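Local atomic coordinates of acetolactate synthase isozyme 1 large subunit (Escherichia coli, PDB entry 6LPI), a protein that belongs to the thiamine diphosphate-dependent enzyme family as the large subunit of an acetolactate synthase, and binds FAD, thiamine diphosphate and magnesium. Residues 242-254 and 399-412. Numbering follows the deposited sequence.
Sequences MTLMALGMLPKAH and AQAYPLNRPRQWLT. With FAD (flavin-adenine dinucleotide), chain I.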
ATOM      1  N   MET B 242     -13.853  -0.462  -9.138  1.00 48.96           N
ATOM      2  CA  MET B 242     -12.523  -0.625  -8.576  1.00 46.29           C
ATOM      3  C   MET B 242     -12.268   0.431  -7.513  1.00 43.55           C
ATOM      4  O   MET B 242     -12.827   1.528  -7.556  1.00 43.91           O
ATOM      5  CB  MET B 242     -11.444  -0.545  -9.654  1.00 50.26           C
ATOM      6  CG  MET B 242     -11.556  -1.570 -10.753  1.00 52.24           C
ATOM      7  SD  MET B 242     -10.996  -0.921 -12.353  1.00 56.88           S
ATOM      8  CE  MET B 242     -12.456  -0.075 -12.962  1.00 60.99           C
ATOM      9  N   THR B 243     -11.449   0.078  -6.533  1.00 42.57           N
ATOM     10  CA  THR B 243     -10.958   1.072  -5.592  1.00 46.05           C
ATOM     11  C   THR B 243      -9.872   1.907  -6.250  1.00 47.81           C
ATOM     12  O   THR B 243      -9.424   1.609  -7.356  1.00 49.61           O
ATOM     13  CB  THR B 243     -10.387   0.403  -4.355  1.00 43.06           C
ATOM     14  OG1 THR B 243      -9.274  -0.400  -4.759  1.00 52.55           O
ATOM     15  CG2 THR B 243     -11.426  -0.472  -3.693  1.00 39.13           C
ATOM     16  N   LEU B 244      -9.411   2.941  -5.542  1.00 46.77           N
ATOM     17  CA  LEU B 244      -8.265   3.709  -6.030  1.00 47.90           C
ATOM     18  C   LEU B 244      -7.049   2.829  -6.313  1.00 51.28           C
ATOM     19  O   LEU B 244      -6.246   3.148  -7.194  1.00 52.95           O
ATOM     20  CB  LEU B 244      -7.892   4.801  -5.030  1.00 47.75           C
ATOM     21  CG  LEU B 244      -6.731   5.698  -5.468  1.00 42.26           C
ATOM     22  CD1 LEU B 244      -7.146   6.509  -6.662  1.00 39.23           C
ATOM     23  CD2 LEU B 244      -6.313   6.594  -4.326  1.00 37.77           C
ATOM     24  N   MET B 245      -6.881   1.741  -5.562  1.00 44.12           N
ATOM     25  CA  MET B 245      -5.736   0.847  -5.696  1.00 36.19           C
ATOM     26  C   MET B 245      -5.893  -0.161  -6.812  1.00 48.44           C
ATOM     27  O   MET B 245      -4.963  -0.933  -7.042  1.00 55.92           O
ATOM     28  CB  MET B 245      -5.501   0.080  -4.381  1.00 42.66           C
ATOM     29  CG  MET B 245      -5.315   0.965  -3.160  1.00 34.38           C
ATOM     30  SD  MET B 245      -4.040   2.195  -3.464  1.00 37.30           S
ATOM     31  CE  MET B 245      -2.618   1.127  -3.133  1.00 36.76           C
ATOM     32  N   ALA B 246      -7.049  -0.220  -7.468  1.00 36.86           N
ATOM     33  CA  ALA B 246      -7.318  -1.227  -8.489  1.00 47.33           C
ATOM     34  C   ALA B 246      -7.512  -0.649  -9.891  1.00 60.36           C
ATOM     35  O   ALA B 246      -7.825  -1.404 -10.829  1.00 63.30           O
ATOM     36  CB  ALA B 246      -8.548  -2.060  -8.089  1.00 36.41           C
ATOM     37  N   LEU B 247      -7.350   0.664 -10.060  1.00 55.23           N
ATOM     38  CA  LEU B 247      -7.465   1.259 -11.380  1.00 51.24           C
ATOM     39  C   LEU B 247      -6.541   0.550 -12.365  1.00 52.64           C
ATOM     40  O   LEU B 247      -5.389   0.229 -12.045  1.00 50.17           O
ATOM     41  CB  LEU B 247      -7.107   2.735 -11.312  1.00 54.97           C
ATOM     42  CG  LEU B 247      -7.923   3.557 -10.307  1.00 56.65           C
ATOM     43  CD1 LEU B 247      -7.677   5.054 -10.567  1.00 64.73           C
ATOM     44  CD2 LEU B 247      -9.455   3.201 -10.260  1.00 43.80           C
ATOM     45  N   GLY B 248      -7.056   0.314 -13.576  1.00 52.54           N
ATOM     46  CA  GLY B 248      -6.340  -0.440 -14.579  1.00 53.65           C
ATOM     47  C   GLY B 248      -6.620  -1.928 -14.591  1.00 57.08           C
ATOM     48  O   GLY B 248      -6.307  -2.588 -15.594  1.00 64.88           O
ATOM     49  N   MET B 249      -7.232  -2.476 -13.530  1.00 52.94           N
ATOM     50  CA  MET B 249      -7.581  -3.893 -13.530  1.00 45.06           C
ATOM     51  C   MET B 249      -8.594  -4.222 -14.629  1.00 58.84           C
ATOM     52  O   MET B 249      -8.684  -5.378 -15.059  1.00 58.22           O
ATOM     53  CB  MET B 249      -8.095  -4.301 -12.157  1.00 45.40           C
ATOM     54  CG  MET B 249      -7.010  -4.448 -11.064  1.00 54.16           C
ATOM     55  SD  MET B 249      -5.491  -5.357 -11.456  1.00 64.87           S
ATOM     56  CE  MET B 249      -6.151  -6.888 -12.107  1.00 66.96           C
ATOM     57  N   LEU B 250      -9.330  -3.222 -15.111  1.00 62.13           N
ATOM     58  CA  LEU B 250     -10.027  -3.278 -16.384  1.00 62.16           C
ATOM     59  C   LEU B 250      -9.763  -1.973 -17.118  1.00 70.75           C
ATOM     60  O   LEU B 250      -9.689  -0.913 -16.481  1.00 77.76           O
ATOM     61  CB  LEU B 250     -11.548  -3.439 -16.240  1.00 55.90           C
ATOM     62  CG  LEU B 250     -12.224  -4.770 -15.938  1.00 59.62           C
ATOM     63  CD1 LEU B 250     -13.701  -4.574 -16.130  1.00 47.04           C
ATOM     64  CD2 LEU B 250     -11.741  -5.864 -16.868  1.00 64.20           C
ATOM     65  N   PRO B 251      -9.597  -2.014 -18.441  1.00 65.68           N
ATOM     66  CA  PRO B 251      -9.244  -0.788 -19.162  1.00 63.41           C
ATOM     67  C   PRO B 251     -10.371   0.212 -18.988  1.00 63.77           C
ATOM     68  O   PRO B 251     -11.541  -0.167 -18.900  1.00 53.11           O
ATOM     69  CB  PRO B 251      -9.087  -1.248 -20.614  1.00 57.95           C
ATOM     70  CG  PRO B 251      -9.609  -2.650 -20.656  1.00 57.89           C
ATOM     71  CD  PRO B 251      -9.446  -3.206 -19.290  1.00 62.61           C
ATOM     72  N   LYS B 252     -10.007   1.495 -18.928  1.00 60.22           N
ATOM     73  CA  LYS B 252     -10.966   2.506 -18.496  1.00 55.46           C
ATOM     74  C   LYS B 252     -12.284   2.425 -19.255  1.00 59.51           C
ATOM     75  O   LYS B 252     -13.356   2.529 -18.653  1.00 67.20           O
ATOM     76  CB  LYS B 252     -10.380   3.904 -18.621  1.00 54.04           C
ATOM     77  CG  LYS B 252     -11.428   4.903 -18.175  1.00 58.24           C
ATOM     78  CD  LYS B 252     -11.208   6.309 -18.626  1.00 64.21           C
ATOM     79  CE  LYS B 252     -11.577   7.232 -17.485  1.00 53.45           C
ATOM     80  NZ  LYS B 252     -10.815   6.840 -16.259  1.00 61.82           N
ATOM     81  N   ALA B 253     -12.227   2.232 -20.571  1.00 61.12           N
ATOM     82  CA  ALA B 253     -13.413   2.214 -21.423  1.00 67.94           C
ATOM     83  C   ALA B 253     -14.142   0.877 -21.422  1.00 72.47           C
ATOM     84  O   ALA B 253     -15.124   0.732 -22.157  1.00 77.30           O
ATOM     85  CB  ALA B 253     -13.051   2.589 -22.856  1.00 62.20           C
ATOM     86  N   HIS B 254     -13.683  -0.105 -20.655  1.00 67.22           N
ATOM     87  CA  HIS B 254     -14.291  -1.424 -20.730  1.00 65.99           C
ATOM     88  C   HIS B 254     -15.784  -1.313 -20.429  1.00 72.22           C
ATOM     89  O   HIS B 254     -16.175  -0.624 -19.473  1.00 68.08           O
ATOM     90  CB  HIS B 254     -13.621  -2.390 -19.751  1.00 57.40           C
ATOM     91  CG  HIS B 254     -14.151  -3.791 -19.827  1.00 68.51           C
ATOM     92  ND1 HIS B 254     -13.360  -4.866 -20.182  1.00 71.13           N
ATOM     93  CD2 HIS B 254     -15.380  -4.301 -19.565  1.00 68.23           C
ATOM     94  CE1 HIS B 254     -14.083  -5.970 -20.155  1.00 70.14           C
ATOM     95  NE2 HIS B 254     -15.314  -5.655 -19.786  1.00 70.03           N
ATOM     96  N   ALA B 399      -7.048  10.237 -11.086  1.00 43.92           N
ATOM     97  CA  ALA B 399      -7.743   8.965 -10.931  1.00 43.24           C
ATOM     98  C   ALA B 399      -9.054   8.967 -11.705  1.00 50.06           C
ATOM     99  O   ALA B 399      -9.426   7.963 -12.325  1.00 53.22           O
ATOM    100  CB  ALA B 399      -8.005   8.700  -9.445  1.00 40.57           C
ATOM    101  N   GLN B 400      -9.747  10.108 -11.709  1.00 53.60           N
ATOM    102  CA  GLN B 400     -11.035  10.198 -12.376  1.00 52.85           C
ATOM    103  C   GLN B 400     -10.896  10.144 -13.894  1.00 57.24           C
ATOM    104  O   GLN B 400     -11.688   9.475 -14.560  1.00 58.27           O
ATOM    105  CB  GLN B 400     -11.749  11.483 -11.968  1.00 54.11           C
ATOM    106  CG  GLN B 400     -12.220  11.558 -10.541  1.00 53.77           C
ATOM    107  CD  GLN B 400     -12.918  12.876 -10.242  1.00 64.70           C
ATOM    108  OE1 GLN B 400     -12.867  13.817 -11.043  1.00 68.97           O
ATOM    109  NE2 GLN B 400     -13.586  12.948  -9.096  1.00 64.87           N
ATOM    110  N   ALA B 401      -9.912  10.856 -14.475  1.00 66.57           N
ATOM    111  CA  ALA B 401      -9.928  11.066 -15.927  1.00 63.59           C
ATOM    112  C   ALA B 401      -8.853  10.319 -16.702  1.00 62.04           C
ATOM    113  O   ALA B 401      -9.062  10.078 -17.892  1.00 62.87           O
ATOM    114  CB  ALA B 401      -9.837  12.559 -16.282  1.00 53.99           C
ATOM    115  N   TYR B 402      -7.715   9.957 -16.088  1.00 53.98           N
ATOM    116  CA  TYR B 402      -6.653   9.313 -16.863  1.00 55.43           C
ATOM    117  C   TYR B 402      -7.099   7.916 -17.288  1.00 64.70           C
ATOM    118  O   TYR B 402      -7.611   7.152 -16.458  1.00 70.86           O
ATOM    119  CB  TYR B 402      -5.340   9.207 -16.075  1.00 51.58           C
ATOM    120  CG  TYR B 402      -4.174   8.907 -16.989  1.00 54.86           C
ATOM    121  CD1 TYR B 402      -3.918   7.608 -17.410  1.00 55.23           C
ATOM    122  CD2 TYR B 402      -3.339   9.923 -17.447  1.00 56.46           C
ATOM    123  CE1 TYR B 402      -2.874   7.324 -18.281  1.00 53.58           C
ATOM    124  CE2 TYR B 402      -2.282   9.650 -18.314  1.00 57.54           C
ATOM    125  CZ  TYR B 402      -2.054   8.342 -18.725  1.00 54.66           C
ATOM    126  OH  TYR B 402      -1.024   8.048 -19.600  1.00 56.31           O
ATOM    127  N   PRO B 403      -6.866   7.516 -18.543  1.00 68.41           N
ATOM    128  CA  PRO B 403      -7.279   6.165 -18.979  1.00 66.56           C
ATOM    129  C   PRO B 403      -6.289   5.093 -18.546  1.00 67.56           C
ATOM    130  O   PRO B 403      -5.527   4.534 -19.336  1.00 71.59           O
ATOM    131  CB  PRO B 403      -7.317   6.296 -20.502  1.00 58.43           C
ATOM    132  CG  PRO B 403      -6.496   7.492 -20.838  1.00 56.58           C
ATOM    133  CD  PRO B 403      -6.200   8.275 -19.617  1.00 58.09           C
ATOM    134  N   LEU B 404      -6.322   4.765 -17.261  1.00 57.77           N
ATOM    135  CA  LEU B 404      -5.447   3.721 -16.754  1.00 52.15           C
ATOM    136  C   LEU B 404      -5.986   2.380 -17.209  1.00 53.74           C
ATOM    137  O   LEU B 404      -7.109   2.008 -16.856  1.00 64.63           O
ATOM    138  CB  LEU B 404      -5.372   3.802 -15.233  1.00 52.46           C
ATOM    139  CG  LEU B 404      -4.909   5.171 -14.727  1.00 54.49           C
ATOM    140  CD1 LEU B 404      -5.543   5.482 -13.397  1.00 56.88           C
ATOM    141  CD2 LEU B 404      -3.373   5.158 -14.629  1.00 54.05           C
ATOM    142  N   ASN B 405      -5.191   1.651 -17.996  1.00 52.80           N
ATOM    143  CA  ASN B 405      -5.660   0.422 -18.614  1.00 56.42           C
ATOM    144  C   ASN B 405      -4.791  -0.800 -18.383  1.00 57.12           C
ATOM    145  O   ASN B 405      -5.093  -1.852 -18.950  1.00 64.53           O
ATOM    146  CB  ASN B 405      -5.862   0.609 -20.121  1.00 65.44           C
ATOM    147  CG  ASN B 405      -6.581   1.890 -20.454  1.00 83.41           C
ATOM    148  OD1 ASN B 405      -7.620   2.191 -19.850  1.00 89.60           O
ATOM    149  ND2 ASN B 405      -6.095   2.610 -21.460  1.00 55.90           N
ATOM    150  N   ARG B 406      -3.770  -0.718 -17.541  1.00 56.13           N
ATOM    151  CA  ARG B 406      -2.897  -1.846 -17.302  1.00 63.32           C
ATOM    152  C   ARG B 406      -2.749  -2.064 -15.803  1.00 67.65           C
ATOM    153  O   ARG B 406      -2.784  -1.103 -15.021  1.00 69.81           O
ATOM    154  CB  ARG B 406      -1.488  -1.637 -17.901  1.00 72.27           C
ATOM    155  CG  ARG B 406      -1.352  -1.815 -19.409  1.00 78.42           C
ATOM    156  CD  ARG B 406       0.107  -1.658 -19.890  1.00 77.96           C
ATOM    157  NE  ARG B 406       0.821  -0.579 -19.207  1.00 73.71           N
ATOM    158  CZ  ARG B 406       1.647  -0.759 -18.176  1.00 69.48           C
ATOM    159  NH1 ARG B 406       1.852  -1.980 -17.702  1.00 68.40           N
ATOM    160  NH2 ARG B 406       2.255   0.277 -17.608  1.00 66.91           N
ATOM    161  N   PRO B 407      -2.602  -3.312 -15.368  1.00 64.66           N
ATOM    162  CA  PRO B 407      -2.149  -3.546 -13.996  1.00 60.42           C
ATOM    163  C   PRO B 407      -0.731  -3.023 -13.812  1.00 63.84           C
ATOM    164  O   PRO B 407       0.056  -2.943 -14.757  1.00 66.80           O
ATOM    165  CB  PRO B 407      -2.204  -5.071 -13.856  1.00 51.27           C
ATOM    166  CG  PRO B 407      -3.175  -5.502 -14.901  1.00 52.24           C
ATOM    167  CD  PRO B 407      -3.011  -4.555 -16.040  1.00 58.00           C
ATOM    168  N   ARG B 408      -0.426  -2.647 -12.575  1.00 64.69           N
ATOM    169  CA  ARG B 408       0.872  -2.098 -12.192  1.00 41.46           C
ATOM    170  C   ARG B 408       1.318  -0.982 -13.132  1.00 51.04           C
ATOM    171  O   ARG B 408       2.502  -0.792 -13.395  1.00 60.67           O
ATOM    172  CB  ARG B 408       1.908  -3.213 -12.091  1.00 42.07           C
ATOM    173  CG  ARG B 408       1.364  -4.378 -11.257  1.00 52.18           C
ATOM    174  CD  ARG B 408       2.385  -5.410 -10.843  1.00 50.29           C
ATOM    175  NE  ARG B 408       2.979  -4.958  -9.592  1.00 58.73           N
ATOM    176  CZ  ARG B 408       2.934  -5.617  -8.433  1.00 68.35           C
ATOM    177  NH1 ARG B 408       2.323  -6.795  -8.339  1.00 41.55           N
ATOM    178  NH2 ARG B 408       3.515  -5.089  -7.355  1.00 65.38           N
ATOM    179  N   GLN B 409       0.357  -0.188 -13.589  1.00 54.99           N
ATOM    180  CA  GLN B 409       0.638   1.039 -14.324  1.00 54.56           C
ATOM    181  C   GLN B 409       0.403   2.272 -13.477  1.00 46.18           C
ATOM    182  O   GLN B 409       1.064   3.291 -13.681  1.00 42.01           O
ATOM    183  CB  GLN B 409      -0.241   1.101 -15.585  1.00 53.17           C
ATOM    184  CG  GLN B 409      -0.395   2.485 -16.143  1.00 53.35           C
ATOM    185  CD  GLN B 409      -1.059   2.502 -17.487  1.00 56.67           C
ATOM    186  OE1 GLN B 409      -0.455   2.924 -18.479  1.00 56.44           O
ATOM    187  NE2 GLN B 409      -2.316   2.061 -17.535  1.00 54.74           N
ATOM    188  N   TRP B 410      -0.470   2.138 -12.491  1.00 44.25           N
ATOM    189  CA  TRP B 410      -0.975   3.206 -11.641  1.00 44.94           C
ATOM    190  C   TRP B 410      -0.340   3.066 -10.261  1.00 48.81           C
ATOM    191  O   TRP B 410      -0.518   2.041  -9.592  1.00 57.47           O
ATOM    192  CB  TRP B 410      -2.496   3.098 -11.578  1.00 45.56           C
ATOM    193  CG  TRP B 410      -3.220   3.942 -10.623  1.00 43.12           C
ATOM    194  CD1 TRP B 410      -3.973   3.520  -9.564  1.00 43.18           C
ATOM    195  CD2 TRP B 410      -3.336   5.367 -10.658  1.00 45.70           C
ATOM    196  NE1 TRP B 410      -4.542   4.600  -8.927  1.00 41.14           N
ATOM    197  CE2 TRP B 410      -4.159   5.745  -9.574  1.00 39.97           C
ATOM    198  CE3 TRP B 410      -2.798   6.362 -11.477  1.00 52.90           C
ATOM    199  CZ2 TRP B 410      -4.466   7.070  -9.299  1.00 45.94           C
ATOM    200  CZ3 TRP B 410      -3.109   7.679 -11.203  1.00 60.60           C
ATOM    201  CH2 TRP B 410      -3.940   8.022 -10.121  1.00 55.70           C
ATOM    202  N   LEU B 411       0.462   4.062  -9.880  1.00 50.61           N
ATOM    203  CA  LEU B 411       1.186   4.114  -8.614  1.00 36.39           C
ATOM    204  C   LEU B 411       0.686   5.316  -7.825  1.00 35.66           C
ATOM    205  O   LEU B 411       1.041   6.459  -8.134  1.00 52.58           O
ATOM    206  CB  LEU B 411       2.698   4.248  -8.824  1.00 42.94           C
ATOM    207  CG  LEU B 411       3.649   3.051  -8.956  1.00 50.13           C
ATOM    208  CD1 LEU B 411       3.213   2.087 -10.023  1.00 56.65           C
ATOM    209  CD2 LEU B 411       5.075   3.513  -9.217  1.00 53.18           C
ATOM    210  N   THR B 412      -0.066   5.071  -6.769  1.00 46.76           N
ATOM    211  CA  THR B 412      -0.514   6.146  -5.899  1.00 50.41           C
ATOM    212  C   THR B 412      -0.454   5.680  -4.452  1.00 51.34           C
ATOM    213  O   THR B 412      -0.468   4.484  -4.164  1.00 58.84           O
ATOM    214  CB  THR B 412      -1.933   6.603  -6.248  1.00 47.87           C
ATOM    215  OG1 THR B 412      -2.177   7.897  -5.679  1.00 51.59           O
ATOM    216  CG2 THR B 412      -2.948   5.630  -5.728  1.00 36.48           C
TER
HETATM  217  PA  FAD I 601      -5.747  -2.212  -0.379  1.00 49.30           P
HETATM  218  O1A FAD I 601      -5.119  -1.766  -1.641  1.00 61.06           O
HETATM  219  O2A FAD I 601      -5.004  -1.924   0.898  1.00 42.99           O
HETATM  220  O5B FAD I 601      -5.938  -3.755  -0.657  1.00 31.13           O
HETATM  221  C5B FAD I 601      -5.264  -4.754   0.135  1.00 26.37           C
HETATM  222  C4B FAD I 601      -6.256  -5.851   0.411  1.00 39.26           C
HETATM  223  O4B FAD I 601      -6.114  -6.918  -0.565  1.00 39.34           O
HETATM  224  C3B FAD I 601      -6.102  -6.519   1.774  1.00 42.90           C
HETATM  225  O3B FAD I 601      -7.402  -6.835   2.274  1.00 35.96           O
HETATM  226  C2B FAD I 601      -5.228  -7.731   1.430  1.00 37.87           C
HETATM  227  O2B FAD I 601      -5.287  -8.790   2.375  1.00 36.12           O
HETATM  228  C1B FAD I 601      -5.880  -8.136   0.116  1.00 39.37           C
HETATM  229  N9A FAD I 601      -5.080  -9.001  -0.735  1.00 48.78           N
HETATM  230  C8A FAD I 601      -3.801  -8.795  -1.177  1.00 51.45           C
HETATM  231  N7A FAD I 601      -3.344  -9.749  -1.957  1.00 49.01           N
HETATM  232  C5A FAD I 601      -4.399 -10.645  -2.031  1.00 52.96           C
HETATM  233  C6A FAD I 601      -4.556 -11.879  -2.696  1.00 54.22           C
HETATM  234  N6A FAD I 601      -3.609 -12.446  -3.448  1.00 59.58           N
HETATM  235  N1A FAD I 601      -5.733 -12.526  -2.549  1.00 45.10           N
HETATM  236  C2A FAD I 601      -6.684 -11.970  -1.793  1.00 43.71           C
HETATM  237  N3A FAD I 601      -6.653 -10.815  -1.127  1.00 52.35           N
HETATM  238  C4A FAD I 601      -5.474 -10.198  -1.282  1.00 55.12           C
HETATM  239  N1  FAD I 601     -10.364   4.884  -2.360  1.00 39.84           N
HETATM  240  C2  FAD I 601     -11.544   4.580  -2.969  1.00 36.53           C
HETATM  241  O2  FAD I 601     -11.874   3.418  -3.166  1.00 41.56           O
HETATM  242  N3  FAD I 601     -12.387   5.593  -3.391  1.00 35.36           N
HETATM  243  C4  FAD I 601     -12.157   6.946  -3.258  1.00 39.11           C
HETATM  244  O4  FAD I 601     -12.982   7.754  -3.677  1.00 40.82           O
HETATM  245  C4X FAD I 601     -10.900   7.262  -2.596  1.00 41.19           C
HETATM  246  N5  FAD I 601     -10.588   8.528  -2.421  1.00 39.88           N
HETATM  247  C5X FAD I 601      -9.377   8.819  -1.805  1.00 41.61           C
HETATM  248  C6  FAD I 601      -9.017  10.156  -1.618  1.00 36.33           C
HETATM  249  C7  FAD I 601      -7.804  10.492  -1.017  1.00 42.11           C
HETATM  250  C7M FAD I 601      -7.451  11.941  -0.813  1.00 37.82           C
HETATM  251  C8  FAD I 601      -6.936   9.475  -0.587  1.00 43.90           C
HETATM  252  C8M FAD I 601      -5.625   9.809   0.084  1.00 36.76           C
HETATM  253  C9  FAD I 601      -7.294   8.142  -0.771  1.00 44.62           C
HETATM  254  C9A FAD I 601      -8.505   7.808  -1.365  1.00 45.54           C
HETATM  255  N10 FAD I 601      -8.889   6.465  -1.567  1.00 50.46           N
HETATM  256  C10 FAD I 601     -10.074   6.156  -2.180  1.00 47.09           C
HETATM  257  C1' FAD I 601      -8.025   5.364  -1.143  1.00 40.07           C
HETATM  258  C2' FAD I 601      -8.438   4.778   0.199  1.00 32.26           C
HETATM  259  O2' FAD I 601      -7.889   5.553   1.265  1.00 36.00           O
HETATM  260  C3' FAD I 601      -7.903   3.350   0.312  1.00 34.51           C
HETATM  261  O3' FAD I 601      -6.490   3.354   0.134  1.00 46.66           O
HETATM  262  C4' FAD I 601      -8.510   2.369  -0.684  1.00 32.91           C
HETATM  263  O4' FAD I 601      -9.887   2.685  -0.856  1.00 42.92           O
HETATM  264  C5' FAD I 601      -8.372   0.935  -0.231  1.00 37.02           C
HETATM  265  O5' FAD I 601      -8.536   0.065  -1.365  1.00 46.27           O
HETATM  266  P   FAD I 601      -8.374  -1.473  -1.212  1.00 90.95           P
HETATM  267  O1P FAD I 601      -9.620  -2.031  -0.523  1.00 83.80           O
HETATM  268  O2P FAD I 601      -8.016  -1.996  -2.410  1.00 44.72           O
HETATM  269  O3P FAD I 601      -7.185  -1.562  -0.217  1.00 61.25           O
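L247 and L244 of the central domain pack against W410 and A399 of the C-terminal thiamine diphosphate-binding domain. Segment 242-254 runs from strand 240-242 of the Rossmann-like parallel sheet toward strand 257-260 and lies against the end of helix 393-401 and the connection to edge strand 410-411.

CD1 of L247 sits over one face of the W410 indole, 3.9 Å from the five-membered ring centroid in a CH-pi contact; L404 CD1 lies above the same face, toward its rim, and T412 CB on the opposite side. CG of L244 lies anti to the backbone N (chi1 -178°); CD1 meets A399 CB at 3.6 Å while CD2 lies between T412 CG2 and the flavin.

Among the polar contacts, W410 NE1 donates in the ring plane to L244 O (2.8 Å, bent to 137°). T243 OG1 donates to FAD O2P, tying the same segment to the cofactor. G248, lacking a side chain, lets the backbones close up, its CA making a C-H...O contact of 3.4 Å with L404 O.

K252 holds the far end through backbone and side chain. Its backbone N-H makes an almost straight hydrogen bond (171°, 2.7 Å) to N405 OD1, while D383 holds N405 ND2. NZ bonds weakly to Q400 O and hydrogen-bonds to Y402 O at 3.2 Å from above the carbonyl plane; L404 N donates to the latter oxygen from the opposite face, closing the inverse gamma turn at P403.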